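Long-range contact in putative methyltransferase (Porphyromonas gingivalis, PDB 3LL7), which is a putative methyltransferase that probably transfers a methyl group to a substrate not yet identified, and that carries a THUMP-like domain at its C-terminal end: residues F348-R357 with L372-M383. Residues are numbered along the deposited sequence; the frame is centred on the assembly and turned at random.
Sequences FSTSVLKQLR and LSPIELRQRSKM. With EDO (1,2-ethanediol), chain C.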
ATOM      1  N   PHE A 348      24.636 -21.760  14.391  1.00 10.85           N
ATOM      2  CA  PHE A 348      24.365 -20.811  15.452  1.00 10.73           C
ATOM      3  C   PHE A 348      24.372 -21.437  16.831  1.00 11.29           C
ATOM      4  O   PHE A 348      23.761 -22.491  17.040  1.00 12.12           O
ATOM      5  CB  PHE A 348      23.004 -20.121  15.254  1.00 10.47           C
ATOM      6  CG  PHE A 348      22.683 -19.154  16.360  1.00 11.53           C
ATOM      7  CD1 PHE A 348      23.431 -17.978  16.502  1.00 11.69           C
ATOM      8  CD2 PHE A 348      21.692 -19.434  17.279  1.00 12.73           C
ATOM      9  CE1 PHE A 348      23.177 -17.092  17.526  1.00 15.26           C
ATOM     10  CE2 PHE A 348      21.411 -18.535  18.322  1.00 14.51           C
ATOM     11  CZ  PHE A 348      22.154 -17.371  18.453  1.00 12.96           C
ATOM     12  N   SER A 349      25.004 -20.755  17.782  1.00 12.13           N
ATOM     13  CA  SER A 349      24.764 -21.030  19.206  1.00 12.45           C
ATOM     14  C   SER A 349      25.059 -19.728  19.925  1.00 12.42           C
ATOM     15  O   SER A 349      25.711 -18.836  19.367  1.00 11.31           O
ATOM     16  CB  SER A 349      25.677 -22.133  19.732  1.00 12.97           C
ATOM     17  OG  SER A 349      27.030 -21.759  19.541  1.00 14.42           O
ATOM     18  N   THR A 350      24.603 -19.630  21.171  1.00 12.69           N
ATOM     19  CA  THR A 350      24.783 -18.407  21.940  1.00 13.63           C
ATOM     20  C   THR A 350      26.253 -18.005  21.921  1.00 13.71           C
ATOM     21  O   THR A 350      26.573 -16.847  21.719  1.00 13.74           O
ATOM     22  CB  THR A 350      24.211 -18.559  23.375  1.00 13.24           C
ATOM     23  OG1 THR A 350      22.821 -18.883  23.274  1.00 14.26           O
ATOM     24  CG2 THR A 350      24.351 -17.244  24.183  1.00 15.08           C
ATOM     25  N   SER A 351      27.153 -18.969  22.070  1.00 14.87           N
ATOM     26  CA  SER A 351      28.577 -18.646  22.110  1.00 16.04           C
ATOM     27  C   SER A 351      29.098 -17.984  20.820  1.00 15.88           C
ATOM     28  O   SER A 351      30.087 -17.270  20.861  1.00 14.69           O
ATOM     29  CB  SER A 351      29.411 -19.898  22.442  1.00 16.75           C
ATOM     30  OG  SER A 351      29.333 -20.796  21.358  1.00 19.50           O
ATOM     31  N   VAL A 352      28.466 -18.200  19.665  1.00 14.93           N
ATOM     32  CA  VAL A 352      29.010 -17.545  18.451  1.00 15.56           C
ATOM     33  C   VAL A 352      28.758 -16.048  18.395  1.00 14.49           C
ATOM     34  O   VAL A 352      29.462 -15.318  17.680  1.00 13.67           O
ATOM     35  CB  VAL A 352      28.538 -18.167  17.084  1.00 16.42           C
ATOM     36  CG1 VAL A 352      28.767 -19.663  17.047  1.00 18.01           C
ATOM     37  CG2 VAL A 352      27.106 -17.791  16.802  1.00 16.96           C
ATOM     38  N   LEU A 353      27.740 -15.576  19.104  1.00 15.18           N
ATOM     39  CA  LEU A 353      27.361 -14.155  19.076  1.00 14.66           C
ATOM     40  C   LEU A 353      28.517 -13.201  19.324  1.00 15.38           C
ATOM     41  O   LEU A 353      28.725 -12.250  18.546  1.00 13.82           O
ATOM     42  CB  LEU A 353      26.238 -13.870  20.093  1.00 15.19           C
ATOM     43  CG  LEU A 353      24.834 -14.410  19.772  1.00 14.37           C
ATOM     44  CD1 LEU A 353      23.947 -14.347  21.069  1.00 12.45           C
ATOM     45  CD2 LEU A 353      24.175 -13.649  18.633  1.00 15.06           C
ATOM     46  N   LYS A 354      29.291 -13.422  20.391  1.00 15.80           N
ATOM     47  CA  LYS A 354      30.410 -12.500  20.657  1.00 16.88           C
ATOM     48  C   LYS A 354      31.565 -12.693  19.679  1.00 16.87           C
ATOM     49  O   LYS A 354      32.492 -11.871  19.612  1.00 16.84           O
ATOM     50  CB  LYS A 354      30.865 -12.545  22.125  1.00 18.01           C
ATOM     51  CG  LYS A 354      29.856 -11.945  23.127  1.00 20.56           C
ATOM     52  CD  LYS A 354      29.687 -10.424  23.013  1.00 22.65           C
ATOM     53  CE  LYS A 354      28.787  -9.884  24.140  1.00 22.73           C
ATOM     54  NZ  LYS A 354      27.400 -10.526  24.161  1.00 23.54           N
ATOM     55  N   GLN A 355      31.501 -13.747  18.862  1.00 15.46           N
ATOM     56  CA  GLN A 355      32.561 -13.941  17.887  1.00 15.04           C
ATOM     57  C   GLN A 355      32.285 -13.268  16.570  1.00 13.38           C
ATOM     58  O   GLN A 355      33.178 -13.194  15.721  1.00 12.71           O
ATOM     59  CB  GLN A 355      32.791 -15.421  17.632  1.00 16.36           C
ATOM     60  CG  GLN A 355      33.357 -16.165  18.816  1.00 17.90           C
ATOM     61  CD  GLN A 355      33.811 -17.544  18.419  1.00 23.17           C
ATOM     62  OE1 GLN A 355      34.717 -17.707  17.586  1.00 23.48           O
ATOM     63  NE2 GLN A 355      33.158 -18.561  18.980  1.00 25.36           N
ATOM     64  N   LEU A 356      31.049 -12.779  16.354  1.00 11.72           N
ATOM     65  CA  LEU A 356      30.711 -12.279  15.021  1.00 10.66           C
ATOM     66  C   LEU A 356      31.463 -11.090  14.539  1.00 10.11           C
ATOM     67  O   LEU A 356      31.658 -10.944  13.325  1.00 10.29           O
ATOM     68  CB  LEU A 356      29.189 -11.995  14.878  1.00 11.79           C
ATOM     69  CG  LEU A 356      28.277 -13.189  14.996  1.00 14.08           C
ATOM     70  CD1 LEU A 356      26.820 -12.641  14.852  1.00 13.25           C
ATOM     71  CD2 LEU A 356      28.576 -14.258  13.919  1.00 15.11           C
ATOM     72  N   ARG A 357      31.958 -10.247  15.449  1.00  9.07           N
ATOM     73  CA  ARG A 357      32.778  -9.120  15.016  1.00  8.85           C
ATOM     74  C   ARG A 357      34.063  -9.601  14.344  1.00  9.00           C
ATOM     75  O   ARG A 357      34.707  -8.842  13.624  1.00  9.05           O
ATOM     76  CB  ARG A 357      33.111  -8.192  16.181  1.00  8.39           C
ATOM     77  CG  ARG A 357      31.945  -7.308  16.638  1.00  8.27           C
ATOM     78  CD  ARG A 357      32.313  -6.685  17.968  1.00 11.29           C
ATOM     79  NE  ARG A 357      32.383  -7.787  18.915  1.00 14.33           N
ATOM     80  CZ  ARG A 357      32.875  -7.756  20.148  1.00 18.73           C
ATOM     81  NH1 ARG A 357      33.332  -6.634  20.674  1.00 15.26           N
ATOM     82  NH2 ARG A 357      32.871  -8.889  20.865  1.00 22.11           N
ATOM     83  N   LEU A 372      16.229 -15.104  17.811  1.00  9.44           N
ATOM     84  CA  LEU A 372      16.485 -13.708  18.214  1.00  9.22           C
ATOM     85  C   LEU A 372      15.889 -12.760  17.180  1.00  9.38           C
ATOM     86  O   LEU A 372      15.796 -13.125  16.008  1.00 10.09           O
ATOM     87  CB  LEU A 372      17.990 -13.444  18.307  1.00  9.28           C
ATOM     88  CG  LEU A 372      18.754 -14.334  19.329  1.00 11.68           C
ATOM     89  CD1 LEU A 372      20.234 -14.043  19.218  1.00 12.28           C
ATOM     90  CD2 LEU A 372      18.239 -14.138  20.745  1.00 10.79           C
ATOM     91  N   SER A 373      15.517 -11.546  17.589  1.00  9.78           N
ATOM     92  CA  SER A 373      15.147 -10.529  16.607  1.00  9.86           C
ATOM     93  C   SER A 373      16.436  -9.923  16.046  1.00  9.49           C
ATOM     94  O   SER A 373      17.506 -10.107  16.616  1.00  8.96           O
ATOM     95  CB  SER A 373      14.330  -9.423  17.262  1.00 10.32           C
ATOM     96  OG  SER A 373      15.119  -8.772  18.251  1.00  9.67           O
ATOM     97  N   PRO A 374      16.335  -9.184  14.933  1.00  9.82           N
ATOM     98  CA  PRO A 374      17.534  -8.553  14.423  1.00 10.32           C
ATOM     99  C   PRO A 374      18.211  -7.616  15.435  1.00  9.98           C
ATOM    100  O   PRO A 374      19.453  -7.554  15.507  1.00 10.12           O
ATOM    101  CB  PRO A 374      17.015  -7.782  13.180  1.00 10.86           C
ATOM    102  CG  PRO A 374      15.908  -8.576  12.704  1.00 10.83           C
ATOM    103  CD  PRO A 374      15.218  -9.131  13.962  1.00 10.00           C
ATOM    104  N   ILE A 375      17.421  -6.860  16.193  1.00  9.26           N
ATOM    105  CA  ILE A 375      18.037  -5.938  17.158  1.00 10.02           C
ATOM    106  C   ILE A 375      18.728  -6.693  18.302  1.00  9.48           C
ATOM    107  O   ILE A 375      19.795  -6.285  18.763  1.00  7.61           O
ATOM    108  CB  ILE A 375      17.026  -4.868  17.680  1.00  9.90           C
ATOM    109  CG1 ILE A 375      17.746  -3.741  18.443  1.00 12.07           C
ATOM    110  CG2 ILE A 375      15.924  -5.469  18.529  1.00 11.26           C
ATOM    111  CD1 ILE A 375      18.891  -3.120  17.643  1.00 17.96           C
ATOM    112  N   GLU A 376      18.145  -7.809  18.717  1.00  8.01           N
ATOM    113  CA  GLU A 376      18.796  -8.659  19.719  1.00  7.94           C
ATOM    114  C   GLU A 376      20.098  -9.258  19.190  1.00  9.46           C
ATOM    115  O   GLU A 376      21.119  -9.264  19.889  1.00  8.79           O
ATOM    116  CB  GLU A 376      17.855  -9.800  20.147  1.00  7.57           C
ATOM    117  CG  GLU A 376      16.731  -9.281  21.002  1.00  7.61           C
ATOM    118  CD  GLU A 376      15.597 -10.282  21.246  1.00  7.92           C
ATOM    119  OE1 GLU A 376      15.504 -11.311  20.527  1.00  8.10           O
ATOM    120  OE2 GLU A 376      14.775 -10.004  22.154  1.00  9.68           O
ATOM    121  N   LEU A 377      20.056  -9.775  17.963  1.00  9.89           N
ATOM    122  CA  LEU A 377      21.285 -10.251  17.290  1.00 11.07           C
ATOM    123  C   LEU A 377      22.349  -9.148  17.239  1.00 11.50           C
ATOM    124  O   LEU A 377      23.508  -9.388  17.568  1.00 11.59           O
ATOM    125  CB  LEU A 377      20.929 -10.773  15.888  1.00 11.99           C
ATOM    126  CG  LEU A 377      21.913 -11.543  15.004  1.00 15.54           C
ATOM    127  CD1 LEU A 377      22.647 -12.618  15.789  1.00 15.86           C
ATOM    128  CD2 LEU A 377      21.023 -12.212  13.861  1.00 11.86           C
ATOM    129  N   ARG A 378      21.951  -7.931  16.862  1.00 10.85           N
ATOM    130  CA  ARG A 378      22.871  -6.822  16.831  1.00 11.00           C
ATOM    131  C   ARG A 378      23.489  -6.511  18.195  1.00 10.30           C
ATOM    132  O   ARG A 378      24.724  -6.369  18.330  1.00 11.19           O
ATOM    133  CB  ARG A 378      22.205  -5.560  16.274  1.00 11.69           C
ATOM    134  CG  ARG A 378      23.254  -4.432  16.188  1.00 13.40           C
ATOM    135  CD  ARG A 378      22.818  -3.233  15.363  1.00 16.03           C
ATOM    136  NE  ARG A 378      22.400  -3.547  13.989  1.00 16.57           N
ATOM    137  CZ  ARG A 378      23.208  -3.851  12.964  1.00 16.33           C
ATOM    138  NH1 ARG A 378      24.537  -3.956  13.108  1.00 15.69           N
ATOM    139  NH2 ARG A 378      22.663  -4.060  11.773  1.00 14.74           N
ATOM    140  N   GLN A 379      22.644  -6.367  19.209  1.00 10.00           N
ATOM    141  CA  GLN A 379      23.171  -5.948  20.499  1.00  9.89           C
ATOM    142  C   GLN A 379      24.033  -6.997  21.177  1.00  9.03           C
ATOM    143  O   GLN A 379      25.040  -6.660  21.827  1.00  9.02           O
ATOM    144  CB  GLN A 379      22.060  -5.450  21.431  1.00  9.69           C
ATOM    145  CG  GLN A 379      21.427  -4.137  20.934  1.00 11.50           C
ATOM    146  CD  GLN A 379      20.524  -3.473  21.964  1.00 12.12           C
ATOM    147  OE1 GLN A 379      20.668  -3.689  23.169  1.00 10.52           O
ATOM    148  NE2 GLN A 379      19.621  -2.607  21.485  1.00 10.48           N
ATOM    149  N   ARG A 380      23.647  -8.251  21.015  1.00  7.65           N
ATOM    150  CA  ARG A 380      24.375  -9.338  21.658  1.00  9.37           C
ATOM    151  C   ARG A 380      25.705  -9.632  20.960  1.00  9.82           C
ATOM    152  O   ARG A 380      26.635 -10.099  21.606  1.00 11.43           O
ATOM    153  CB  ARG A 380      23.498 -10.589  21.749  1.00  8.20           C
ATOM    154  CG  ARG A 380      22.247 -10.315  22.668  1.00  7.40           C
ATOM    155  CD  ARG A 380      21.227 -11.447  22.649  1.00  6.40           C
ATOM    156  NE  ARG A 380      19.935 -10.974  23.191  1.00  7.41           N
ATOM    157  CZ  ARG A 380      18.997 -11.748  23.749  1.00  7.99           C
ATOM    158  NH1 ARG A 380      19.181 -13.063  23.876  1.00  7.51           N
ATOM    159  NH2 ARG A 380      17.871 -11.199  24.200  1.00  5.63           N
ATOM    160  N   SER A 381      25.790  -9.343  19.666  1.00  9.80           N
ATOM    161  CA  SER A 381      27.072  -9.485  18.941  1.00 10.80           C
ATOM    162  C   SER A 381      27.930  -8.207  18.926  1.00 11.41           C
ATOM    163  O   SER A 381      29.103  -8.264  18.550  1.00 12.00           O
ATOM    164  CB  SER A 381      26.829  -9.945  17.502  1.00 10.60           C
ATOM    165  OG  SER A 381      26.086  -8.974  16.775  1.00 11.50           O
ATOM    166  N   LYS A 382      27.356  -7.082  19.344  1.00 10.22           N
ATOM    167  CA  LYS A 382      28.009  -5.757  19.277  1.00 10.35           C
ATOM    168  C   LYS A 382      28.390  -5.362  17.850  1.00 10.88           C
ATOM    169  O   LYS A 382      29.376  -4.670  17.620  1.00  9.42           O
ATOM    170  CB  LYS A 382      29.193  -5.676  20.263  1.00 10.40           C
ATOM    171  CG  LYS A 382      28.722  -5.874  21.744  1.00 12.49           C
ATOM    172  CD  LYS A 382      29.876  -5.988  22.769  1.00 18.96           C
ATOM    173  CE  LYS A 382      30.904  -4.928  22.594  1.00 23.08           C
ATOM    174  NZ  LYS A 382      30.351  -3.571  22.876  1.00 27.11           N
HETATM  175  N   MSE A 383      27.557  -5.758  16.890  1.00 12.17           N
HETATM  176  CA  MSE A 383      27.893  -5.576  15.485  1.00 13.85           C
HETATM  177  C   MSE A 383      27.561  -4.156  15.050  1.00 13.36           C
HETATM  178  O   MSE A 383      26.445  -3.690  15.205  1.00 13.95           O
HETATM  179  CB  MSE A 383      27.110  -6.597  14.646  1.00 13.45           C
HETATM  180  CG  MSE A 383      27.287  -6.441  13.171  1.00 13.23           C
HETATM  181 SE   MSE A 383      29.120  -6.762  12.652  0.75 12.18          SE
HETATM  182  CE  MSE A 383      29.382  -8.503  13.457  1.00 12.25           C
TER
HETATM  183  C1  EDO C 502      18.638  -4.530  13.561  1.00 37.57           C
HETATM  184  O1  EDO C 502      19.573  -3.612  14.139  1.00 39.04           O
HETATM  185  C2  EDO C 502      18.452  -4.252  12.074  1.00 36.08           C
HETATM  186  O2  EDO C 502      19.690  -3.920  11.426  1.00 36.31           O
HETATM  187  O   HOH W   1      26.516  -7.429  24.110  1.00 18.01           O
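In the THUMP-like domain, the helically wound segment 350-357 that follows strand 337-347 packs against helix 374-381, and Leu353 meets Leu372 and Leu377 where the two come together. CD2 of Leu353 presses on CD1 of Leu377 at 3.4 Å, tighter than an ordinary methyl contact, while the tips of Leu353 and Leu372 point at each other. Leu353 runs beside Arg380, its CD1 against CB. Phe348 crosses Leu372 at about a right angle, CZ 3.9 Å from its CD1. Next along the chain, Leu356 sets CD1 on CB of Ser381 and CB on the CE methyl of Met383, a selenomethionine. Strand 401-408 backs the group through Leu403, which touches Phe348, Leu356 and Leu377.

At the helix's C-terminal end the contact turns polar. Lys354, bent at chi2 (-69°) and chi4 (-58°), curls over so that NZ donates to O of Arg380 at 2.7 Å, in the carbonyl plane and on a lone pair. A water accepting weakly from the same NZ links it to O of Gln379. O of Leu353 sits 3.2 Å from CA of Ser381 in a CH...O contact. OG of Ser381 turns back into its own helix, donating to O of Leu377 (2.7 Å), which takes N of Ser381 from the opposite face. Arg357 bends at chi3 (-66°) to bring NH2 to O of Lys354 at 3.3 Å, and CB of Lys382 lies over one face of its guanidinium, toward the rim.

An apolar cluster centred on Leu353, extended by Leu356, thus joins the two segments, and the ammonium group of Lys354 binds one last-turn carbonyl directly and, weakly, a second through a water, where its charge would probably be favoured by the helix dipole; the guanidinium of Arg357 lies against the carbon chain of Lys382, and its NH1 stays 4.8 Å from NZ of Lys382.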